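PDB 4CCL: 50S ribosomal protein L16 arginine hydroxylase from Escherichia coli, which catalyses the iron(II)- and 2-oxoglutarate-dependent hydroxylation of an arginine in ribosomal protein uL16, working as a homodimer. Local coordinates for residues Glu262-Lys265 with Gln266-Gly269; Leu7-Pro10 with Asp11-Glu14; Arg26-Asn29 with Asn30-Asp33. One frame throughout, in Å; residues are numbered along the deposited sequence.

Contact 1: Glu262-Lys265 with Gln266-Gly269; sequences EHFK and QWFG
F264 and W267 meet because both send their CG anti to the backbone N, with chi1 at 174° and 162°, which places two rings three residues apart on the same side of the first turns of helix 263-272. The motif is an i to i+3 aromatic pair on an alpha-helix. The evidence for a rim-to-rim contact is that F264 CE1 lies 3.4 Å from W267 CZ3, each atom near the plane of the other ring, while the centroids of the F264 ring and the W267 six-membered ring are 5.8 Å apart. The planes differ by 31°, and neither ring sits over the other. F268 CB also approaches F264 CE1, obliquely, at 4.2 Å. This aromatic side belongs to the dimer contact: F264 packs on M254 of the second subunit, K265 on M247 and F268 on L250 of that same subunit, while W267 packs against Y217 and L210 of its own chain. An alanine at F264 is likely to open a gap beside W267 CZ3 and deprive M254 of the second subunit of an aromatic neighbour. The backbone gives the helix its regular i+4 pattern: Q266 N donates to E262 O at 2.9 Å, W267 N to H263 O at 2.9 Å, F268 N to F264 O at 2.9 Å, and G269 N to K265 O at 2.9 Å. On another side of the turn, E262 and K265 form a salt bridge. The chain of K265 bends at chi3 and carries NZ to 3.2 Å from E262 OE2, which it meets on the syn side of that oxygen, somewhat out of the carboxylate plane.

Contact 2: Leu7-Pro10 with Asp11-Glu14; sequences LNWP and DFLE
Just before the N-terminus of helix 9-15, L7 sets its CD2 methyl over one face of the F12 ring, 4.2 Å from the centroid and 19° off the ring normal, a CH-pi contact. Holding CG anti to the backbone N (chi1 -177°) carries CD2 across to F12 and also over a face of the W9 ring, 4.1 Å above its plane and near the rim. N8 occupies the N-cap position, yet its side chain makes no capping bond; ND2 instead lies 3.5 Å from D11 CB, and the carboxylate of D11 turns to a salt bridge with R15. The N8 carbonyl does take part, its O accepting a hydrogen bond from F12 N at 3.2 Å. W9 runs beside F12 in the same direction, with CZ3 at 4.0 Å from F12 CD2 and the two ring planes 83° apart. From the edge of the indole, near its plane, L13 CD2 comes within 4.2 Å of W9 CE3. F12, the buried member, meets Y180 edge-to-face and F132; W9 and L13 both touch L103. P10 has no N-H to offer, which is readily tolerated in the first turn of a helix, where the N-H has no earlier helical carbonyl to bond. Its own carbonyl is used: P10 O accepts a hydrogen bond from E14 N at 2.9 Å.

Contact 3: Arg26-Asn29 with Asn30-Asp33; sequences RGFN and NFID
The phenyl rings of F28 and F31 meet obliquely, with centroids 5.6 Å apart and planes at 39°. One corner of the F31 ring does most of the touching: CD1 lies 3.6 Å from F28 CB and 3.9 Å from F28 CD2, while F31 CE1 is 4.1 Å from the same F28 CD2. Different chi1 wells bring them together. F28 holds its CG beside the backbone N (-65°), whereas F31 carries its CG anti to the backbone N (180°), and the two rings converge although the chain between them is extended at N29 and then takes a left-handed conformation at N30. Both phenyls rest on I134 of strand 131-135, with L5 and L96 also against F28; the evidence is thus of a small apolar cluster, without any hydrogen bond between the two segments. Beyond it, D33 OD2 is gripped by Y198 OH and the backbone N of T137, which ties the later part of the loop to the same region. This is a connecting loop between strand 22-24 and helix 37-45, laid by its aromatic pair on the beta-sheet of the JmjC (cupin-type) catalytic domain.

In the fold
Contacts 2 and 3 come from the N-terminal part of the chain and lie on the same side of its centre, 19 Å between centres and about 5 Å between nearest atoms, with strand 22-24 connecting them in sequence. Contact 1, in helix 263-272, is remote: its centre is 32 Å from that of contact 2 and 40 Å from that of contact 3, the latter across the chain's centre. It serves the subunit interface, whereas the other two pack against the JmjC domain that holds the iron ligands H125, D127 and H187. Contact 3 comes nearest the inferred substrate residues, with the F31 side chain about 11 Å from that of R140 and about 12 Å from that of S114.

Contact 1: Glu262-Lys265 with Gln266-Gly269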
# COMPACT_ATOMS: atom_id res chain seq x y z
N GLU B 262 -10.82 10.83 11.54
CA GLU B 262 -10.87 11.59 10.29
C GLU B 262 -10.24 10.89 9.08
O GLU B 262 -10.72 11.03 7.96
CB GLU B 262 -10.28 12.99 10.48
CG GLU B 262 -11.16 13.90 11.32
CD GLU B 262 -12.57 14.03 10.76
OE1 GLU B 262 -12.77 14.84 9.83
OE2 GLU B 262 -13.48 13.33 11.25
N HIS B 263 -9.17 10.14 9.33
CA HIS B 263 -8.29 9.65 8.27
C HIS B 263 -8.96 8.76 7.22
O HIS B 263 -8.79 8.99 6.02
CB HIS B 263 -7.08 8.96 8.89
CG HIS B 263 -6.23 9.87 9.72
ND1 HIS B 263 -5.43 9.41 10.76
CD2 HIS B 263 -6.05 11.20 9.69
CE1 HIS B 263 -4.81 10.43 11.31
NE2 HIS B 263 -5.17 11.54 10.68
N PHE B 264 -9.72 7.76 7.66
CA PHE B 264 -10.39 6.88 6.71
C PHE B 264 -11.43 7.61 5.88
O PHE B 264 -11.46 7.49 4.66
CB PHE B 264 -11.04 5.68 7.41
CG PHE B 264 -11.85 4.82 6.48
CD1 PHE B 264 -11.33 4.43 5.26
CD2 PHE B 264 -13.13 4.42 6.81
CE1 PHE B 264 -12.06 3.65 4.39
CE2 PHE B 264 -13.87 3.64 5.95
CZ PHE B 264 -13.34 3.26 4.74
N LYS B 265 -12.29 8.37 6.56
CA LYS B 265 -13.34 9.15 5.91
C LYS B 265 -12.75 10.09 4.87
O LYS B 265 -13.30 10.25 3.78
CB LYS B 265 -14.11 9.96 6.96
CG LYS B 265 -15.10 10.93 6.37
CD LYS B 265 -15.42 12.06 7.34
CE LYS B 265 -15.91 11.52 8.67
NZ LYS B 265 -16.14 12.61 9.66
N GLN B 266 -11.63 10.71 5.23
CA GLN B 266 -10.98 11.68 4.37
C GLN B 266 -10.39 10.99 3.15
O GLN B 266 -10.60 11.43 2.01
CB GLN B 266 -9.89 12.42 5.14
CG GLN B 266 -9.47 13.74 4.53
CD GLN B 266 -9.39 14.84 5.56
OE1 GLN B 266 -10.22 14.91 6.47
NE2 GLN B 266 -8.40 15.71 5.43
N TRP B 267 -9.66 9.89 3.38
CA TRP B 267 -9.11 9.14 2.26
C TRP B 267 -10.19 8.69 1.29
O TRP B 267 -10.06 8.89 0.08
CB TRP B 267 -8.33 7.90 2.69
CG TRP B 267 -8.17 6.95 1.53
CD1 TRP B 267 -7.40 7.15 0.42
CD2 TRP B 267 -8.83 5.69 1.34
NE1 TRP B 267 -7.52 6.08 -0.44
CE2 TRP B 267 -8.40 5.17 0.11
CE3 TRP B 267 -9.73 4.94 2.10
CZ2 TRP B 267 -8.83 3.94 -0.39
CZ3 TRP B 267 -10.17 3.72 1.61
CH2 TRP B 267 -9.72 3.24 0.38
N PHE B 268 -11.23 8.05 1.81
CA PHE B 268 -12.29 7.53 0.95
C PHE B 268 -12.99 8.67 0.23
O PHE B 268 -13.41 8.53 -0.91
CB PHE B 268 -13.30 6.69 1.73
CG PHE B 268 -14.21 5.88 0.84
CD1 PHE B 268 -13.75 4.73 0.23
CD2 PHE B 268 -15.51 6.28 0.62
CE1 PHE B 268 -14.57 3.99 -0.59
CE2 PHE B 268 -16.34 5.54 -0.20
CZ PHE B 268 -15.87 4.39 -0.80
N GLY B 269 -13.10 9.81 0.92
CA GLY B 269 -13.66 11.00 0.32
C GLY B 269 -12.86 11.41 -0.90
O GLY B 269 -13.43 11.67 -1.96

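Contact 2: Leu7-Pro10 with Asp11-Glu14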
# COMPACT_ATOMS: atom_id res chain seq x y z
N LEU B 7 -39.73 3.11 -14.73
CA LEU B 7 -39.49 2.04 -13.77
C LEU B 7 -40.19 2.29 -12.44
O LEU B 7 -40.32 3.44 -12.00
CB LEU B 7 -37.97 1.89 -13.56
CG LEU B 7 -37.41 0.79 -12.65
CD1 LEU B 7 -38.08 -0.55 -12.92
CD2 LEU B 7 -35.90 0.68 -12.84
N ASN B 8 -40.66 1.22 -11.81
CA ASN B 8 -41.18 1.30 -10.46
C ASN B 8 -39.99 0.99 -9.56
O ASN B 8 -39.52 -0.14 -9.51
CB ASN B 8 -42.30 0.28 -10.27
CG ASN B 8 -42.85 0.25 -8.85
OD1 ASN B 8 -42.52 1.09 -8.02
ND2 ASN B 8 -43.71 -0.73 -8.58
N TRP B 9 -39.51 2.02 -8.87
CA TRP B 9 -38.27 1.92 -8.10
C TRP B 9 -38.28 1.05 -6.84
O TRP B 9 -37.36 0.26 -6.65
CB TRP B 9 -37.65 3.31 -7.84
CG TRP B 9 -36.90 3.86 -9.03
CD1 TRP B 9 -37.34 4.80 -9.91
CD2 TRP B 9 -35.57 3.51 -9.45
NE1 TRP B 9 -36.37 5.05 -10.86
CE2 TRP B 9 -35.28 4.27 -10.60
CE3 TRP B 9 -34.61 2.61 -8.97
CZ2 TRP B 9 -34.06 4.17 -11.27
CZ3 TRP B 9 -33.40 2.52 -9.64
CH2 TRP B 9 -33.14 3.29 -10.78
N PRO B 10 -39.28 1.22 -5.96
CA PRO B 10 -39.28 0.38 -4.75
C PRO B 10 -39.27 -1.11 -5.07
O PRO B 10 -38.48 -1.86 -4.49
CB PRO B 10 -40.60 0.76 -4.08
CG PRO B 10 -40.85 2.16 -4.51
CD PRO B 10 -40.33 2.25 -5.91
N ASP B 11 -40.11 -1.51 -6.02
CA ASP B 11 -40.19 -2.90 -6.44
C ASP B 11 -38.87 -3.40 -7.01
O ASP B 11 -38.47 -4.53 -6.75
CB ASP B 11 -41.30 -3.08 -7.48
CG ASP B 11 -41.27 -4.45 -8.12
OD1 ASP B 11 -41.57 -5.44 -7.42
OD2 ASP B 11 -40.93 -4.55 -9.32
N PHE B 12 -38.21 -2.55 -7.79
CA PHE B 12 -36.95 -2.92 -8.43
C PHE B 12 -35.84 -3.10 -7.40
O PHE B 12 -35.15 -4.12 -7.39
CB PHE B 12 -36.54 -1.86 -9.45
CG PHE B 12 -35.20 -2.10 -10.06
CD1 PHE B 12 -35.05 -2.97 -11.13
CD2 PHE B 12 -34.07 -1.46 -9.57
CE1 PHE B 12 -33.81 -3.19 -11.70
CE2 PHE B 12 -32.83 -1.68 -10.13
CZ PHE B 12 -32.70 -2.54 -11.20
N LEU B 13 -35.68 -2.10 -6.55
CA LEU B 13 -34.69 -2.13 -5.49
C LEU B 13 -34.92 -3.32 -4.58
O LEU B 13 -33.97 -3.95 -4.11
CB LEU B 13 -34.74 -0.84 -4.67
CG LEU B 13 -34.33 0.44 -5.39
CD1 LEU B 13 -34.42 1.65 -4.47
CD2 LEU B 13 -32.93 0.30 -5.95
N GLU B 14 -36.18 -3.63 -4.31
CA GLU B 14 -36.50 -4.74 -3.42
C GLU B 14 -36.23 -6.11 -4.06
O GLU B 14 -35.47 -6.91 -3.51
CB GLU B 14 -37.97 -4.65 -2.99
CG GLU B 14 -38.26 -5.16 -1.59
CD GLU B 14 -38.77 -6.59 -1.58
OE1 GLU B 14 -37.98 -7.51 -1.90
OE2 GLU B 14 -39.96 -6.80 -1.26

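Contact 3: Arg26-Asn29 with Asn30-Asp33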
# COMPACT_ATOMS: atom_id res chain seq x y z
N ARG B 26 -39.97 -0.68 -22.44
CA ARG B 26 -40.36 0.72 -22.54
C ARG B 26 -39.96 1.48 -21.27
O ARG B 26 -40.76 2.24 -20.73
CB ARG B 26 -41.86 0.86 -22.78
CG ARG B 26 -42.39 0.07 -23.96
CD ARG B 26 -42.43 0.90 -25.24
NE ARG B 26 -43.75 0.85 -25.86
CZ ARG B 26 -44.56 1.90 -25.99
NH1 ARG B 26 -44.18 3.09 -25.56
NH2 ARG B 26 -45.75 1.75 -26.57
N GLY B 27 -38.74 1.24 -20.80
CA GLY B 27 -38.21 1.97 -19.66
C GLY B 27 -38.28 3.45 -19.96
O GLY B 27 -38.63 4.26 -19.10
N PHE B 28 -37.94 3.79 -21.20
CA PHE B 28 -38.18 5.13 -21.72
C PHE B 28 -39.24 5.06 -22.81
O PHE B 28 -39.13 4.27 -23.74
CB PHE B 28 -36.89 5.72 -22.29
CG PHE B 28 -35.83 5.96 -21.27
CD1 PHE B 28 -35.92 7.02 -20.38
CD2 PHE B 28 -34.72 5.13 -21.19
CE1 PHE B 28 -34.94 7.25 -19.44
CE2 PHE B 28 -33.74 5.35 -20.24
CZ PHE B 28 -33.85 6.41 -19.37
N ASN B 29 -40.27 5.89 -22.67
CA ASN B 29 -41.31 5.99 -23.69
C ASN B 29 -40.90 6.97 -24.77
O ASN B 29 -40.36 8.04 -24.47
CB ASN B 29 -42.63 6.45 -23.07
CG ASN B 29 -43.17 5.47 -22.05
OD1 ASN B 29 -42.90 4.28 -22.11
ND2 ASN B 29 -43.96 5.98 -21.10
N ASN B 30 -41.18 6.61 -26.02
CA ASN B 30 -40.78 7.39 -27.19
C ASN B 30 -39.32 7.82 -27.07
O ASN B 30 -39.02 9.01 -27.00
CB ASN B 30 -41.67 8.62 -27.35
CG ASN B 30 -43.14 8.26 -27.37
OD1 ASN B 30 -43.91 8.65 -26.49
ND2 ASN B 30 -43.55 7.50 -28.39
N PHE B 31 -38.43 6.84 -27.06
CA PHE B 31 -37.03 7.12 -26.76
C PHE B 31 -36.33 7.81 -27.92
O PHE B 31 -36.30 7.30 -29.04
CB PHE B 31 -36.30 5.83 -26.38
CG PHE B 31 -34.85 6.03 -26.06
CD1 PHE B 31 -34.46 6.59 -24.85
CD2 PHE B 31 -33.86 5.66 -26.96
CE1 PHE B 31 -33.12 6.77 -24.55
CE2 PHE B 31 -32.53 5.84 -26.67
CZ PHE B 31 -32.16 6.40 -25.46
N ILE B 32 -35.78 8.98 -27.63
CA ILE B 32 -35.04 9.75 -28.61
C ILE B 32 -33.57 9.73 -28.23
O ILE B 32 -33.20 10.21 -27.16
CB ILE B 32 -35.53 11.20 -28.67
CG1 ILE B 32 -37.04 11.23 -28.91
CG2 ILE B 32 -34.80 11.95 -29.77
CD1 ILE B 32 -37.74 12.41 -28.25
N ASP B 33 -32.75 9.16 -29.10
CA ASP B 33 -31.33 9.00 -28.83
C ASP B 33 -30.64 10.34 -28.62
O ASP B 33 -30.85 11.28 -29.39
CB ASP B 33 -30.66 8.22 -29.96
CG ASP B 33 -31.20 6.81 -30.08
OD1 ASP B 33 -32.43 6.63 -30.14
OD2 ASP B 33 -30.38 5.86 -30.11